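Side-chain contacts in pyridoxal 5'-phosphate synthase subunit PdxT (Thermus thermophilus, PDB 2YWD), which probably hydrolyses glutamine to glutamate and ammonia, the ammonia being channelled to the partner subunit PdxS for pyridoxal 5'-phosphate synthesis: residues A[122-125]-A[129-132]; A[150-153]-A[158-161]. All coordinates share one frame; numbering follows the deposited sequence.

Contact 1 of 2, residues A[122-125]-A[129-132]; sequences DLEV and GSFH
Gly-129 faces Val-125 as a hydrogen-bonded antiparallel pair at the turn end of a beta hairpin, and each backbone N donates to the other residue's O, both at 2.8 Å. Gly-129 has a positive phi of 119°, an extended shape open to glycine. Ser-130 comes next, in a non-hydrogen-bonded pair with Glu-124. The glutamate chain bends at chi2 and folds back over the serine, bringing OE2 to 3.3 Å from Ser-130 CB; this is a van der Waals contact. Ser-130 CA also directs a C-H at Leu-123 O, 3.2 Å away. Phe-131 returns to the hydrogen-bonded pattern with Leu-123: Phe-131 N and Leu-123 N each donate to the other residue's O at 2.7 Å. On the face carrying Leu-123, Val-125 and Phe-131, Phe-131 CB lies alongside Val-125 CG2 at 3.9 Å, while the phenyl ring leads away from the partner strand. His-132 ends the segment on the exposed face shared with Ser-130, Asp-122 and Glu-124. Its ND1 makes a weak, nearly straight bond (166°) of 3.4 Å to Asp-122 OD1, which sits at the ring edge, in plane, the carboxylate and ring planes 56° apart. The hairpin turns its apolar face inward: Leu-123 and Val-125 pack on strand 157-163, and Phe-131 on loop residues Pro-173, Thr-176 and Asp-178. Ser-130 O accepts a bond from Arg-180 NH2 of helix 180-189.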
ATOM      1  N   ASP A 122     -10.641  -0.070  15.699  1.00 19.27           N
ATOM      2  CA  ASP A 122     -11.678   0.434  14.809  1.00 22.38           C
ATOM      3  C   ASP A 122     -11.227   1.831  14.413  1.00 20.91           C
ATOM      4  O   ASP A 122     -10.890   2.644  15.271  1.00 21.91           O
ATOM      5  CB  ASP A 122     -13.028   0.476  15.513  1.00 26.69           C
ATOM      6  CG  ASP A 122     -13.632  -0.901  15.666  1.00 31.16           C
ATOM      7  OD1 ASP A 122     -13.736  -1.614  14.640  1.00 32.49           O
ATOM      8  OD2 ASP A 122     -13.996  -1.271  16.802  1.00 35.03           O
ATOM      9  N   LEU A 123     -11.205   2.105  13.115  1.00 19.29           N
ATOM     10  CA  LEU A 123     -10.747   3.398  12.629  1.00 18.48           C
ATOM     11  C   LEU A 123     -11.819   4.194  11.896  1.00 19.88           C
ATOM     12  O   LEU A 123     -12.727   3.630  11.287  1.00 21.31           O
ATOM     13  CB  LEU A 123      -9.558   3.201  11.685  1.00 17.37           C
ATOM     14  CG  LEU A 123      -8.441   2.251  12.128  1.00 16.26           C
ATOM     15  CD1 LEU A 123      -7.552   1.934  10.938  1.00 17.16           C
ATOM     16  CD2 LEU A 123      -7.636   2.874  13.259  1.00 16.58           C
ATOM     17  N   GLU A 124     -11.703   5.515  11.962  1.00 20.34           N
ATOM     18  CA  GLU A 124     -12.629   6.393  11.268  1.00 21.71           C
ATOM     19  C   GLU A 124     -11.935   6.864  10.003  1.00 21.99           C
ATOM     20  O   GLU A 124     -10.946   7.594  10.064  1.00 21.54           O
ATOM     21  CB  GLU A 124     -13.003   7.586  12.145  1.00 25.47           C
ATOM     22  CG  GLU A 124     -14.093   7.267  13.146  1.00 32.50           C
ATOM     23  CD  GLU A 124     -15.330   6.703  12.469  1.00 35.60           C
ATOM     24  OE1 GLU A 124     -15.871   7.377  11.562  1.00 38.08           O
ATOM     25  OE2 GLU A 124     -15.756   5.588  12.837  1.00 38.23           O
ATOM     26  N   VAL A 125     -12.447   6.423   8.857  1.00 21.09           N
ATOM     27  CA  VAL A 125     -11.876   6.782   7.566  1.00 22.88           C
ATOM     28  C   VAL A 125     -12.707   7.869   6.898  1.00 25.21           C
ATOM     29  O   VAL A 125     -13.915   7.722   6.721  1.00 24.51           O
ATOM     30  CB  VAL A 125     -11.806   5.553   6.638  1.00 21.61           C
ATOM     31  CG1 VAL A 125     -11.207   5.942   5.299  1.00 20.17           C
ATOM     32  CG2 VAL A 125     -10.983   4.458   7.295  1.00 20.03           C
ATOM     33  N   GLY A 129     -16.008   5.939   6.458  1.00 31.78           N
ATOM     34  CA  GLY A 129     -16.706   5.654   7.697  1.00 29.79           C
ATOM     35  C   GLY A 129     -15.853   4.774   8.593  1.00 28.50           C
ATOM     36  O   GLY A 129     -14.631   4.770   8.473  1.00 27.42           O
ATOM     37  N   SER A 130     -16.491   4.023   9.485  1.00 26.05           N
ATOM     38  CA  SER A 130     -15.762   3.145  10.396  1.00 25.61           C
ATOM     39  C   SER A 130     -15.203   1.923   9.670  1.00 23.49           C
ATOM     40  O   SER A 130     -15.919   1.257   8.930  1.00 23.85           O
ATOM     41  CB  SER A 130     -16.680   2.687  11.531  1.00 24.98           C
ATOM     42  OG  SER A 130     -16.001   1.805  12.407  1.00 29.10           O
ATOM     43  N   PHE A 131     -13.924   1.634   9.888  1.00 20.45           N
ATOM     44  CA  PHE A 131     -13.272   0.492   9.249  1.00 18.72           C
ATOM     45  C   PHE A 131     -12.396  -0.223  10.274  1.00 18.66           C
ATOM     46  O   PHE A 131     -11.660   0.420  11.028  1.00 19.17           O
ATOM     47  CB  PHE A 131     -12.406   0.961   8.079  1.00 16.25           C
ATOM     48  CG  PHE A 131     -11.945  -0.156   7.179  1.00 16.40           C
ATOM     49  CD1 PHE A 131     -12.744  -0.591   6.124  1.00 15.21           C
ATOM     50  CD2 PHE A 131     -10.731  -0.795   7.405  1.00 15.10           C
ATOM     51  CE1 PHE A 131     -12.338  -1.652   5.304  1.00 14.24           C
ATOM     52  CE2 PHE A 131     -10.315  -1.859   6.592  1.00 16.29           C
ATOM     53  CZ  PHE A 131     -11.122  -2.286   5.541  1.00 14.95           C
ATOM     54  N   HIS A 132     -12.478  -1.551  10.296  1.00 17.05           N
ATOM     55  CA  HIS A 132     -11.703  -2.355  11.238  1.00 17.91           C
ATOM     56  C   HIS A 132     -10.246  -2.467  10.800  1.00 17.61           C
ATOM     57  O   HIS A 132      -9.943  -3.092   9.782  1.00 17.99           O
ATOM     58  CB  HIS A 132     -12.312  -3.755  11.357  1.00 18.83           C
ATOM     59  CG  HIS A 132     -11.689  -4.593  12.430  1.00 19.88           C
ATOM     60  ND1 HIS A 132     -11.745  -4.254  13.765  1.00 23.23           N
ATOM     61  CD2 HIS A 132     -10.987  -5.749  12.364  1.00 21.04           C
ATOM     62  CE1 HIS A 132     -11.105  -5.166  14.475  1.00 22.82           C
ATOM     63  NE2 HIS A 132     -10.636  -6.083  13.650  1.00 22.78           N
TER

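Contact 2 of 2, residues A[150-153]-A[158-161]; sequences VLAR and PVLV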
ATOM      1  N   VAL A 150      -4.313  13.008   5.162  1.00 15.36           N
ATOM      2  CA  VAL A 150      -4.503  11.958   6.161  1.00 14.05           C
ATOM      3  C   VAL A 150      -5.973  11.567   6.149  1.00 14.46           C
ATOM      4  O   VAL A 150      -6.838  12.375   6.487  1.00 14.87           O
ATOM      5  CB  VAL A 150      -4.118  12.441   7.580  1.00 13.88           C
ATOM      6  CG1 VAL A 150      -4.389  11.338   8.598  1.00 13.08           C
ATOM      7  CG2 VAL A 150      -2.649  12.835   7.613  1.00 12.65           C
ATOM      8  N   LEU A 151      -6.258  10.330   5.755  1.00 14.36           N
ATOM      9  CA  LEU A 151      -7.633   9.845   5.683  1.00 13.75           C
ATOM     10  C   LEU A 151      -8.093   9.117   6.942  1.00 14.35           C
ATOM     11  O   LEU A 151      -9.292   8.933   7.151  1.00 14.02           O
ATOM     12  CB  LEU A 151      -7.793   8.922   4.474  1.00 14.38           C
ATOM     13  CG  LEU A 151      -7.480   9.556   3.118  1.00 15.87           C
ATOM     14  CD1 LEU A 151      -7.567   8.497   2.026  1.00 16.97           C
ATOM     15  CD2 LEU A 151      -8.463  10.689   2.845  1.00 17.64           C
ATOM     16  N   ALA A 152      -7.145   8.699   7.777  1.00 12.74           N
ATOM     17  CA  ALA A 152      -7.482   7.994   9.008  1.00 12.89           C
ATOM     18  C   ALA A 152      -6.336   8.035  10.007  1.00 14.12           C
ATOM     19  O   ALA A 152      -5.162   8.023   9.626  1.00 11.79           O
ATOM     20  CB  ALA A 152      -7.853   6.539   8.700  1.00 13.12           C
ATOM     21  N   ARG A 153      -6.689   8.077  11.287  1.00 13.83           N
ATOM     22  CA  ARG A 153      -5.703   8.119  12.360  1.00 14.14           C
ATOM     23  C   ARG A 153      -6.054   7.155  13.480  1.00 14.54           C
ATOM     24  O   ARG A 153      -7.222   6.828  13.689  1.00 13.85           O
ATOM     25  CB  ARG A 153      -5.637   9.521  12.981  1.00 13.96           C
ATOM     26  CG  ARG A 153      -5.258  10.648  12.043  1.00 12.96           C
ATOM     27  CD  ARG A 153      -5.497  12.004  12.718  1.00 13.68           C
ATOM     28  NE  ARG A 153      -5.277  13.122  11.801  1.00 12.59           N
ATOM     29  CZ  ARG A 153      -4.122  13.760  11.644  1.00 15.46           C
ATOM     30  NH1 ARG A 153      -3.049  13.405  12.348  1.00 12.79           N
ATOM     31  NH2 ARG A 153      -4.039  14.756  10.770  1.00 13.87           N
ATOM     32  N   PRO A 158      -1.390   9.218  12.024  1.00 10.87           N
ATOM     33  CA  PRO A 158      -1.863   8.885  10.677  1.00 11.67           C
ATOM     34  C   PRO A 158      -1.602   7.409  10.375  1.00 11.74           C
ATOM     35  O   PRO A 158      -0.496   6.922  10.610  1.00 10.46           O
ATOM     36  CB  PRO A 158      -1.018   9.788   9.779  1.00 11.19           C
ATOM     37  CG  PRO A 158      -0.734  10.967  10.650  1.00 13.02           C
ATOM     38  CD  PRO A 158      -0.401  10.312  11.969  1.00 13.37           C
ATOM     39  N   VAL A 159      -2.613   6.707   9.866  1.00 11.61           N
ATOM     40  CA  VAL A 159      -2.470   5.293   9.515  1.00 10.89           C
ATOM     41  C   VAL A 159      -2.941   4.999   8.091  1.00 11.40           C
ATOM     42  O   VAL A 159      -2.694   3.919   7.562  1.00 11.60           O
ATOM     43  CB  VAL A 159      -3.222   4.373  10.505  1.00 11.73           C
ATOM     44  CG1 VAL A 159      -2.590   4.494  11.891  1.00 12.47           C
ATOM     45  CG2 VAL A 159      -4.696   4.730  10.551  1.00 11.62           C
ATOM     46  N   LEU A 160      -3.634   5.959   7.486  1.00 10.55           N
ATOM     47  CA  LEU A 160      -4.096   5.833   6.100  1.00 11.62           C
ATOM     48  C   LEU A 160      -3.858   7.199   5.474  1.00 12.97           C
ATOM     49  O   LEU A 160      -4.421   8.197   5.924  1.00 11.67           O
ATOM     50  CB  LEU A 160      -5.584   5.482   6.017  1.00 12.90           C
ATOM     51  CG  LEU A 160      -6.117   5.364   4.576  1.00 12.99           C
ATOM     52  CD1 LEU A 160      -5.406   4.214   3.865  1.00 12.73           C
ATOM     53  CD2 LEU A 160      -7.624   5.124   4.576  1.00 12.75           C
ATOM     54  N   VAL A 161      -3.012   7.249   4.449  1.00 13.10           N
ATOM     55  CA  VAL A 161      -2.701   8.516   3.807  1.00 12.69           C
ATOM     56  C   VAL A 161      -2.834   8.434   2.296  1.00 13.13           C
ATOM     57  O   VAL A 161      -2.718   7.361   1.707  1.00 12.56           O
ATOM     58  CB  VAL A 161      -1.271   8.979   4.152  1.00 13.28           C
ATOM     59  CG1 VAL A 161      -1.111   9.096   5.661  1.00 12.94           C
ATOM     60  CG2 VAL A 161      -0.254   7.999   3.582  1.00 14.79           C
TER
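Val-150 and Pro-158 meet obliquely, with both valine methyls against the pyrrolidine ring: CG1 is 3.9 Å from Pro-158 CB, and CG2 packs by Pro-158 CG. Arg-153, on the same strand as Val-150, approaches the same ring obliquely. Its chain runs extended from CG to NE and sets NH1 3.8 Å from Pro-158 CG, while Val-150 CG1 lies over one face of the guanidinium, offset toward its rim. NH1 also bonds to Asp-156 O in the turn, which ties the end of the arginine to its own hairpin. On the other face, Ala-152 CB abuts Leu-160 CB at 3.7 Å. With Leu-160 CG anti to the backbone N (chi1 179°), the Leu-160 CD2 methyl lies 3.8 Å from Leu-151 CB. Two classic beta bulges lie between the strands here: Leu-151 and Ala-152 face Leu-160, and Val-159 and Leu-160 face Ala-152. Leu-160 O accepts from Leu-151 N at 2.8 Å and, weakly, from Ala-152 N; Ala-152 O accepts from Val-159 N at 2.9 Å and, weakly, from Leu-160 N. Each carbonyl oxygen thus serves two consecutive amides. The chain turns a corner at Leu-160. Strand 149-154 is an edge strand of the mixed central sheet within this chain, with 157-163 between it and 166-169. Val-150, Pro-158 and Val-161 pack on Leu-144 of strand 140-144, while Leu-151 and Leu-160 rest on Leu-167 of strand 166-169.

Overall arrangement
Both contacts join the two strands of a beta hairpin, and the hairpins follow one another along the chain. Contact 2 is mostly buried at the margin of the central sheet; contact 1 belongs to a separate two-stranded sheet whose one face is exposed. Regular pairing and a weak aspartate-histidine bond mark the outer hairpin, whereas contact 2 combines bulged pairing with largely apolar packing, apart from its arginine. They touch directly: Val-125 CG1 is 3.7 Å from Leu-160 CD2, and Glu-124 O lies against Ala-152 CB. The side chains of the predicted charge-relay residues His-172 and Glu-174 are each about 8 Å from that of Phe-131, near contact 1 without touching that residue.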